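Local coordinates for apical membrane antigen 1 (Babesia divergens, PDB 4APM), which probably takes part in forming the moving junction through which this apicomplexan parasite invades its host cell, at residues G123-N135 and Y203-E215. Sequence-based numbering, arbitrary orientation.
Sequences GNDVANCAEYAGN and YYGSSRVDKKWEE. With ACT (acetate ion), chain C.
Ala130 comes closest to the other backbone at Ser207, CA to CA 4.5 Å, where helix 125-134 lies against the loop that follows strand 202-205. Val126, on the first turn of the helix, sits between two rings. Its CG2 stands over the centre of the Tyr203 ring, 3.7 Å from the centroid, a CH-pi contact. Its CG1, anti to the backbone N (chi1 168°), lies over the five-membered ring of Trp213 toward the rim. Glu214 CG and a water lie over the rim of the opposite face.

The edge of the same indole is held by Asn124. Trp213 NE1 donates to Asn124 OD1 over 2.7 Å at an N-H...O angle of 163°. The oxygen lies near the ring plane, but the amide and ring planes are turned 69° apart. Asn124 OD1 also accepts from Ala127 N at 2.9 Å, so one oxygen both caps the helix and grips the tryptophan. Asn124 ND2 donates to the water over the indole, which also bonds to Lys211 O and Glu214 N.

Further along, Ala130 CB packs on Val209 CB at 3.8 Å, and Ser207 CB meets Gly134 CA at 3.6 Å. Lys211, bent at chi2 and chi3, turns its end back to the helix. Its NZ makes a salt bridge with Glu131 OE1 at 3.0 Å, weak as a hydrogen bond, and a water links NZ to Ala127 O. OXT of an acetate, probably from the crystallisation liquor, accepts a weak hydrogen bond from Val126 N.

Strand 150-153 touches the helix through Tyr152 and Phe150, and the Cys129-Cys159 disulfide ties the helix to strand 158-161. The arrangement, an N-capped helix packed on an antiparallel sheet and the loop after strand 202-205, is consistent with the PAN-like fold of the AMA1 ectodomain.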
ATOM      1  N   GLY A 123      -6.969  -5.599  20.227  1.00 26.27           N
ATOM      2  CA  GLY A 123      -7.115  -4.713  19.051  1.00 25.76           C
ATOM      3  C   GLY A 123      -7.906  -5.420  17.963  1.00 24.75           C
ATOM      4  O   GLY A 123      -8.467  -6.485  18.223  1.00 25.96           O
ATOM      5  N   ASN A 124      -7.887  -4.906  16.731  1.00 22.93           N
ATOM      6  CA  ASN A 124      -8.443  -5.691  15.636  1.00 25.71           C
ATOM      7  C   ASN A 124      -7.583  -6.901  15.344  1.00 25.22           C
ATOM      8  O   ASN A 124      -6.522  -7.076  15.960  1.00 27.86           O
ATOM      9  CB  ASN A 124      -8.718  -4.866  14.376  1.00 25.42           C
ATOM     10  CG  ASN A 124      -7.509  -4.101  13.887  1.00 29.61           C
ATOM     11  OD1 ASN A 124      -6.392  -4.626  13.834  1.00 26.52           O
ATOM     12  ND2 ASN A 124      -7.745  -2.858  13.445  1.00 28.44           N
ATOM     13  N   ASP A 125      -8.055  -7.767  14.453  1.00 25.50           N
ATOM     14  CA  ASP A 125      -7.367  -9.027  14.191  1.00 24.17           C
ATOM     15  C   ASP A 125      -5.924  -8.860  13.660  1.00 25.43           C
ATOM     16  O   ASP A 125      -4.991  -9.554  14.110  1.00 25.66           O
ATOM     17  CB  ASP A 125      -8.196  -9.893  13.259  1.00 25.26           C
ATOM     18  CG  ASP A 125      -9.572 -10.245  13.850  1.00 30.12           C
ATOM     19  OD1 ASP A 125      -9.696 -10.340  15.095  1.00 27.17           O
ATOM     20  OD2 ASP A 125     -10.540 -10.372  13.068  1.00 30.33           O
ATOM     21  N   VAL A 126      -5.743  -7.943  12.718  1.00 21.79           N
ATOM     22  CA  VAL A 126      -4.437  -7.678  12.195  1.00 22.50           C
ATOM     23  C   VAL A 126      -3.519  -7.163  13.311  1.00 24.87           C
ATOM     24  O   VAL A 126      -2.413  -7.664  13.474  1.00 25.38           O
ATOM     25  CB  VAL A 126      -4.479  -6.685  11.003  1.00 23.08           C
ATOM     26  CG1 VAL A 126      -3.078  -6.198  10.664  1.00 17.27           C
ATOM     27  CG2 VAL A 126      -5.158  -7.344   9.794  1.00 20.46           C
ATOM     28  N   ALA A 127      -4.013  -6.239  14.129  1.00 23.80           N
ATOM     29  CA  ALA A 127      -3.227  -5.757  15.271  1.00 24.28           C
ATOM     30  C   ALA A 127      -2.928  -6.885  16.278  1.00 24.33           C
ATOM     31  O   ALA A 127      -1.812  -7.029  16.741  1.00 22.76           O
ATOM     32  CB  ALA A 127      -3.919  -4.591  15.954  1.00 22.80           C
ATOM     33  N   ASN A 128      -3.906  -7.738  16.550  1.00 23.26           N
ATOM     34  CA  ASN A 128      -3.660  -8.824  17.468  1.00 23.16           C
ATOM     35  C   ASN A 128      -2.541  -9.753  16.961  1.00 23.67           C
ATOM     36  O   ASN A 128      -1.671 -10.183  17.733  1.00 24.32           O
ATOM     37  CB  ASN A 128      -4.948  -9.612  17.745  1.00 20.40           C
ATOM     38  CG  ASN A 128      -5.940  -8.826  18.542  1.00 23.53           C
ATOM     39  OD1 ASN A 128      -5.642  -7.702  19.011  1.00 22.54           O
ATOM     40  ND2 ASN A 128      -7.157  -9.401  18.717  1.00 22.94           N
ATOM     41  N   CYS A 129      -2.572 -10.035  15.662  1.00 22.76           N
ATOM     42  CA  CYS A 129      -1.618 -10.907  15.046  1.00 25.32           C
ATOM     43  C   CYS A 129      -0.198 -10.309  15.160  1.00 25.60           C
ATOM     44  O   CYS A 129       0.761 -11.009  15.499  1.00 25.04           O
ATOM     45  CB  CYS A 129      -2.038 -11.185  13.586  1.00 24.87           C
ATOM     46  SG  CYS A 129      -1.076 -12.475  12.750  1.00 34.15           S
ATOM     47  N   ALA A 130      -0.102  -8.996  14.989  1.00 25.92           N
ATOM     48  CA  ALA A 130       1.192  -8.284  15.055  1.00 29.42           C
ATOM     49  C   ALA A 130       1.745  -8.317  16.475  1.00 27.16           C
ATOM     50  O   ALA A 130       2.928  -8.564  16.676  1.00 27.99           O
ATOM     51  CB  ALA A 130       1.035  -6.836  14.593  1.00 23.60           C
ATOM     52  N   GLU A 131       0.873  -8.076  17.447  1.00 26.47           N
ATOM     53  CA  GLU A 131       1.258  -8.097  18.864  1.00 28.16           C
ATOM     54  C   GLU A 131       1.649  -9.524  19.261  1.00 30.11           C
ATOM     55  O   GLU A 131       2.615  -9.754  19.976  1.00 30.96           O
ATOM     56  CB  GLU A 131       0.088  -7.593  19.725  1.00 27.80           C
ATOM     57  CG  GLU A 131       0.406  -7.432  21.217  1.00 30.99           C
ATOM     58  CD  GLU A 131      -0.748  -6.824  21.994  0.70 26.00           C
ATOM     59  OE1 GLU A 131      -1.698  -6.337  21.357  0.70 25.71           O
ATOM     60  OE2 GLU A 131      -0.710  -6.826  23.241  0.70 29.66           O
ATOM     61  N   TYR A 132       0.957 -10.494  18.703  1.00 29.91           N
ATOM     62  CA  TYR A 132       1.272 -11.858  19.019  1.00 30.10           C
ATOM     63  C   TYR A 132       2.667 -12.221  18.470  1.00 30.27           C
ATOM     64  O   TYR A 132       3.473 -12.849  19.160  1.00 28.10           O
ATOM     65  CB  TYR A 132       0.185 -12.766  18.450  1.00 29.64           C
ATOM     66  CG  TYR A 132       0.458 -14.230  18.651  1.00 29.83           C
ATOM     67  CD1 TYR A 132       0.403 -14.795  19.921  1.00 30.59           C
ATOM     68  CD2 TYR A 132       0.726 -15.058  17.570  1.00 27.04           C
ATOM     69  CE1 TYR A 132       0.646 -16.144  20.111  1.00 30.77           C
ATOM     70  CE2 TYR A 132       0.963 -16.400  17.748  1.00 28.48           C
ATOM     71  CZ  TYR A 132       0.902 -16.942  19.027  1.00 31.28           C
ATOM     72  OH  TYR A 132       1.142 -18.288  19.224  1.00 31.63           O
ATOM     73  N   ALA A 133       2.946 -11.820  17.230  1.00 27.78           N
ATOM     74  CA  ALA A 133       4.281 -11.984  16.665  1.00 26.92           C
ATOM     75  C   ALA A 133       5.333 -11.285  17.557  1.00 28.57           C
ATOM     76  O   ALA A 133       6.435 -11.809  17.756  1.00 27.77           O
ATOM     77  CB  ALA A 133       4.326 -11.438  15.232  1.00 25.87           C
ATOM     78  N   GLY A 134       4.961 -10.137  18.129  1.00 26.01           N
ATOM     79  CA  GLY A 134       5.838  -9.389  19.027  1.00 27.44           C
ATOM     80  C   GLY A 134       6.151 -10.019  20.383  1.00 29.18           C
ATOM     81  O   GLY A 134       7.100  -9.608  21.045  1.00 26.46           O
ATOM     82  N   ASN A 135       5.365 -11.025  20.780  1.00 29.96           N
ATOM     83  CA  ASN A 135       5.555 -11.751  22.036  1.00 30.41           C
ATOM     84  C   ASN A 135       6.230 -13.126  21.886  1.00 34.02           C
ATOM     85  O   ASN A 135       6.196 -13.929  22.830  1.00 33.11           O
ATOM     86  CB  ASN A 135       4.195 -12.015  22.694  1.00 31.02           C
ATOM     87  CG  ASN A 135       3.577 -10.768  23.282  1.00 29.84           C
ATOM     88  OD1 ASN A 135       4.272  -9.806  23.596  1.00 32.27           O
ATOM     89  ND2 ASN A 135       2.266 -10.771  23.411  1.00 27.63           N
ATOM     90  N   TYR A 203      -2.456 -10.140   4.923  1.00 24.36           N
ATOM     91  CA  TYR A 203      -1.708  -8.987   5.414  1.00 22.54           C
ATOM     92  C   TYR A 203      -0.342  -9.452   5.887  1.00 21.99           C
ATOM     93  O   TYR A 203      -0.250 -10.171   6.878  1.00 21.26           O
ATOM     94  CB  TYR A 203      -2.420  -8.371   6.608  1.00 23.50           C
ATOM     95  CG  TYR A 203      -3.772  -7.807   6.311  1.00 25.74           C
ATOM     96  CD1 TYR A 203      -4.872  -8.639   6.101  1.00 19.61           C
ATOM     97  CD2 TYR A 203      -3.957  -6.428   6.267  1.00 26.84           C
ATOM     98  CE1 TYR A 203      -6.096  -8.116   5.822  1.00 21.49           C
ATOM     99  CE2 TYR A 203      -5.188  -5.891   6.030  1.00 25.24           C
ATOM    100  CZ  TYR A 203      -6.256  -6.747   5.812  1.00 26.31           C
ATOM    101  OH  TYR A 203      -7.476  -6.197   5.545  1.00 29.28           O
ATOM    102  N   TYR A 204       0.706  -9.047   5.183  1.00 21.37           N
ATOM    103  CA  TYR A 204       2.090  -9.281   5.627  1.00 21.11           C
ATOM    104  C   TYR A 204       2.534  -8.096   6.479  1.00 23.13           C
ATOM    105  O   TYR A 204       2.374  -6.940   6.090  1.00 24.16           O
ATOM    106  CB  TYR A 204       3.010  -9.406   4.409  1.00 20.97           C
ATOM    107  CG  TYR A 204       4.438  -9.835   4.714  1.00 20.48           C
ATOM    108  CD1 TYR A 204       5.390  -8.915   5.161  1.00 19.90           C
ATOM    109  CD2 TYR A 204       4.842 -11.150   4.513  1.00 22.26           C
ATOM    110  CE1 TYR A 204       6.703  -9.311   5.415  1.00 23.98           C
ATOM    111  CE2 TYR A 204       6.144 -11.565   4.787  1.00 23.71           C
ATOM    112  CZ  TYR A 204       7.066 -10.640   5.240  1.00 22.83           C
ATOM    113  OH  TYR A 204       8.340 -11.024   5.496  1.00 25.26           O
ATOM    114  N   GLY A 205       3.135  -8.362   7.624  1.00 26.54           N
ATOM    115  CA  GLY A 205       3.626  -7.253   8.413  1.00 23.99           C
ATOM    116  C   GLY A 205       4.648  -7.665   9.426  1.00 27.62           C
ATOM    117  O   GLY A 205       5.012  -8.846   9.530  1.00 27.58           O
ATOM    118  N   SER A 206       5.063  -6.686  10.221  1.00 24.19           N
ATOM    119  CA  SER A 206       6.042  -6.891  11.231  1.00 24.14           C
ATOM    120  C   SER A 206       5.352  -6.685  12.562  1.00 22.96           C
ATOM    121  O   SER A 206       4.269  -6.136  12.617  1.00 22.23           O
ATOM    122  CB  SER A 206       7.163  -5.855  11.063  1.00 22.74           C
ATOM    123  OG  SER A 206       6.867  -4.699  11.815  1.00 22.42           O
ATOM    124  N   SER A 207       6.044  -7.000  13.643  1.00 25.09           N
ATOM    125  CA  SER A 207       5.462  -6.869  14.977  1.00 25.40           C
ATOM    126  C   SER A 207       5.299  -5.408  15.406  1.00 27.02           C
ATOM    127  O   SER A 207       4.754  -5.131  16.457  1.00 29.34           O
ATOM    128  CB  SER A 207       6.318  -7.607  15.974  1.00 26.87           C
ATOM    129  OG  SER A 207       7.554  -6.930  16.138  1.00 33.85           O
ATOM    130  N   ARG A 208       5.726  -4.471  14.568  1.00 27.15           N
ATOM    131  CA  ARG A 208       5.604  -3.070  14.908  1.00 27.11           C
ATOM    132  C   ARG A 208       4.430  -2.381  14.251  1.00 27.64           C
ATOM    133  O   ARG A 208       4.323  -1.167  14.277  1.00 28.40           O
ATOM    134  CB  ARG A 208       6.903  -2.360  14.604  1.00 32.53           C
ATOM    135  CG  ARG A 208       7.947  -2.802  15.596  1.00 37.35           C
ATOM    136  CD  ARG A 208       9.341  -2.371  15.256  1.00 42.18           C
ATOM    137  NE  ARG A 208      10.234  -3.185  16.072  1.00 55.06           N
ATOM    138  CZ  ARG A 208      11.539  -2.988  16.192  1.00 55.86           C
ATOM    139  NH1 ARG A 208      12.133  -1.985  15.550  1.00 54.74           N
ATOM    140  NH2 ARG A 208      12.239  -3.783  16.985  1.00 58.90           N
ATOM    141  N   VAL A 209       3.528  -3.170  13.688  1.00 28.29           N
ATOM    142  CA  VAL A 209       2.331  -2.634  13.078  1.00 25.89           C
ATOM    143  C   VAL A 209       1.554  -1.790  14.073  1.00 30.24           C
ATOM    144  O   VAL A 209       1.278  -2.216  15.202  1.00 30.42           O
ATOM    145  CB  VAL A 209       1.485  -3.757  12.446  1.00 26.33           C
ATOM    146  CG1 VAL A 209       0.021  -3.319  12.253  1.00 23.13           C
ATOM    147  CG2 VAL A 209       2.144  -4.179  11.121  1.00 22.48           C
ATOM    148  N   ASP A 210       1.354  -0.539  13.683  1.00 30.54           N
ATOM    149  CA  ASP A 210       0.483   0.411  14.359  1.00 32.11           C
ATOM    150  C   ASP A 210      -0.871  -0.241  14.778  1.00 34.36           C
ATOM    151  O   ASP A 210      -1.586  -0.799  13.931  1.00 32.90           O
ATOM    152  CB  ASP A 210       0.264   1.608  13.392  1.00 29.50           C
ATOM    153  CG  ASP A 210      -0.300   2.828  14.087  1.00 32.36           C
ATOM    154  OD1 ASP A 210      -0.810   2.674  15.220  1.00 31.54           O
ATOM    155  OD2 ASP A 210      -0.237   3.936  13.509  1.00 29.32           O
ATOM    156  N   LYS A 211      -1.209  -0.188  16.076  1.00 34.15           N
ATOM    157  CA  LYS A 211      -2.530  -0.617  16.546  1.00 32.38           C
ATOM    158  C   LYS A 211      -3.617   0.102  15.754  1.00 31.86           C
ATOM    159  O   LYS A 211      -4.738  -0.414  15.573  1.00 31.21           O
ATOM    160  CB  LYS A 211      -2.757  -0.302  18.042  1.00 36.75           C
ATOM    161  CG  LYS A 211      -1.562  -0.424  18.978  1.00 42.31           C
ATOM    162  CD  LYS A 211      -0.986  -1.819  18.995  1.00 48.97           C
ATOM    163  CE  LYS A 211      -1.336  -2.587  20.257  1.00 45.40           C
ATOM    164  NZ  LYS A 211      -0.504  -3.825  20.257  1.00 40.31           N
ATOM    165  N   LYS A 212      -3.314   1.322  15.344  1.00 28.18           N
ATOM    166  CA  LYS A 212      -4.268   2.119  14.605  1.00 30.43           C
ATOM    167  C   LYS A 212      -3.933   2.118  13.108  1.00 31.88           C
ATOM    168  O   LYS A 212      -4.228   3.078  12.397  1.00 31.36           O
ATOM    169  CB  LYS A 212      -4.342   3.532  15.177  1.00 30.30           C
ATOM    170  CG  LYS A 212      -4.949   3.558  16.579  1.00 38.38           C
ATOM    171  CD  LYS A 212      -4.339   4.639  17.465  1.00 48.56           C
ATOM    172  CE  LYS A 212      -5.056   5.980  17.307  1.00 56.91           C
ATOM    173  NZ  LYS A 212      -4.523   7.036  18.229  1.00 57.81           N
ATOM    174  N   TRP A 213      -3.355   1.012  12.629  1.00 28.67           N
ATOM    175  CA  TRP A 213      -3.024   0.877  11.205  1.00 27.54           C
ATOM    176  C   TRP A 213      -4.147   1.325  10.296  1.00 26.22           C
ATOM    177  O   TRP A 213      -3.923   2.070   9.344  1.00 26.25           O
ATOM    178  CB  TRP A 213      -2.576  -0.552  10.868  1.00 23.17           C
ATOM    179  CG  TRP A 213      -3.647  -1.605  11.074  1.00 22.00           C
ATOM    180  CD1 TRP A 213      -3.892  -2.343  12.213  1.00 21.51           C
ATOM    181  CD2 TRP A 213      -4.557  -2.150  10.060  1.00 24.56           C
ATOM    182  NE1 TRP A 213      -4.913  -3.229  12.003  1.00 26.42           N
ATOM    183  CE2 TRP A 213      -5.342  -3.171  10.724  1.00 25.45           C
ATOM    184  CE3 TRP A 213      -4.791  -1.887   8.706  1.00 22.08           C
ATOM    185  CZ2 TRP A 213      -6.341  -3.876  10.067  1.00 27.54           C
ATOM    186  CZ3 TRP A 213      -5.821  -2.563   8.065  1.00 24.47           C
ATOM    187  CH2 TRP A 213      -6.580  -3.545   8.729  1.00 24.78           C
ATOM    188  N   GLU A 214      -5.377   0.983  10.661  1.00 29.90           N
ATOM    189  CA  GLU A 214      -6.529   1.260   9.816  1.00 32.45           C
ATOM    190  C   GLU A 214      -6.804   2.723   9.580  1.00 28.33           C
ATOM    191  O   GLU A 214      -7.309   3.079   8.544  1.00 31.30           O
ATOM    192  CB  GLU A 214      -7.771   0.599  10.357  1.00 36.87           C
ATOM    193  CG  GLU A 214      -8.131  -0.653   9.605  1.00 45.41           C
ATOM    194  CD  GLU A 214      -9.618  -0.942   9.665  1.00 59.83           C
ATOM    195  OE1 GLU A 214     -10.115  -1.316  10.763  1.00 47.17           O
ATOM    196  OE2 GLU A 214     -10.285  -0.768   8.614  1.00 58.71           O
ATOM    197  N   GLU A 215      -6.459   3.575  10.524  1.00 29.53           N
ATOM    198  CA  GLU A 215      -6.681   5.019  10.343  1.00 30.48           C
ATOM    199  C   GLU A 215      -5.396   5.753   9.927  1.00 30.44           C
ATOM    200  O   GLU A 215      -5.450   6.850   9.375  1.00 28.39           O
ATOM    201  CB  GLU A 215      -7.240   5.629  11.643  1.00 32.33           C
ATOM    202  CG  GLU A 215      -8.297   4.772  12.344  0.60 31.03           C
ATOM    203  CD  GLU A 215      -8.174   4.810  13.858  0.60 35.40           C
ATOM    204  OE1 GLU A 215      -7.950   5.902  14.415  0.60 33.37           O
ATOM    205  OE2 GLU A 215      -8.263   3.741  14.493  0.60 43.06           O
TER
HETATM  206  C   ACT C1512      -8.962  -6.865   9.900  1.00 55.51           C
HETATM  207  O   ACT C1512      -9.599  -5.943   9.329  1.00 58.25           O
HETATM  208  OXT ACT C1512      -8.322  -6.712  10.987  1.00 44.46           O
HETATM  209  CH3 ACT C1512      -8.987  -8.205   9.236  1.00 43.84           C
HETATM  210  O   HOH W   1      -6.306  -2.456  16.900  1.00 27.25           O
HETATM  211  O   HOH W   2      -6.319  -0.273  13.026  1.00 28.79           O
HETATM  212  O   HOH W   3      -0.557  -4.559  17.423  1.00 39.48           O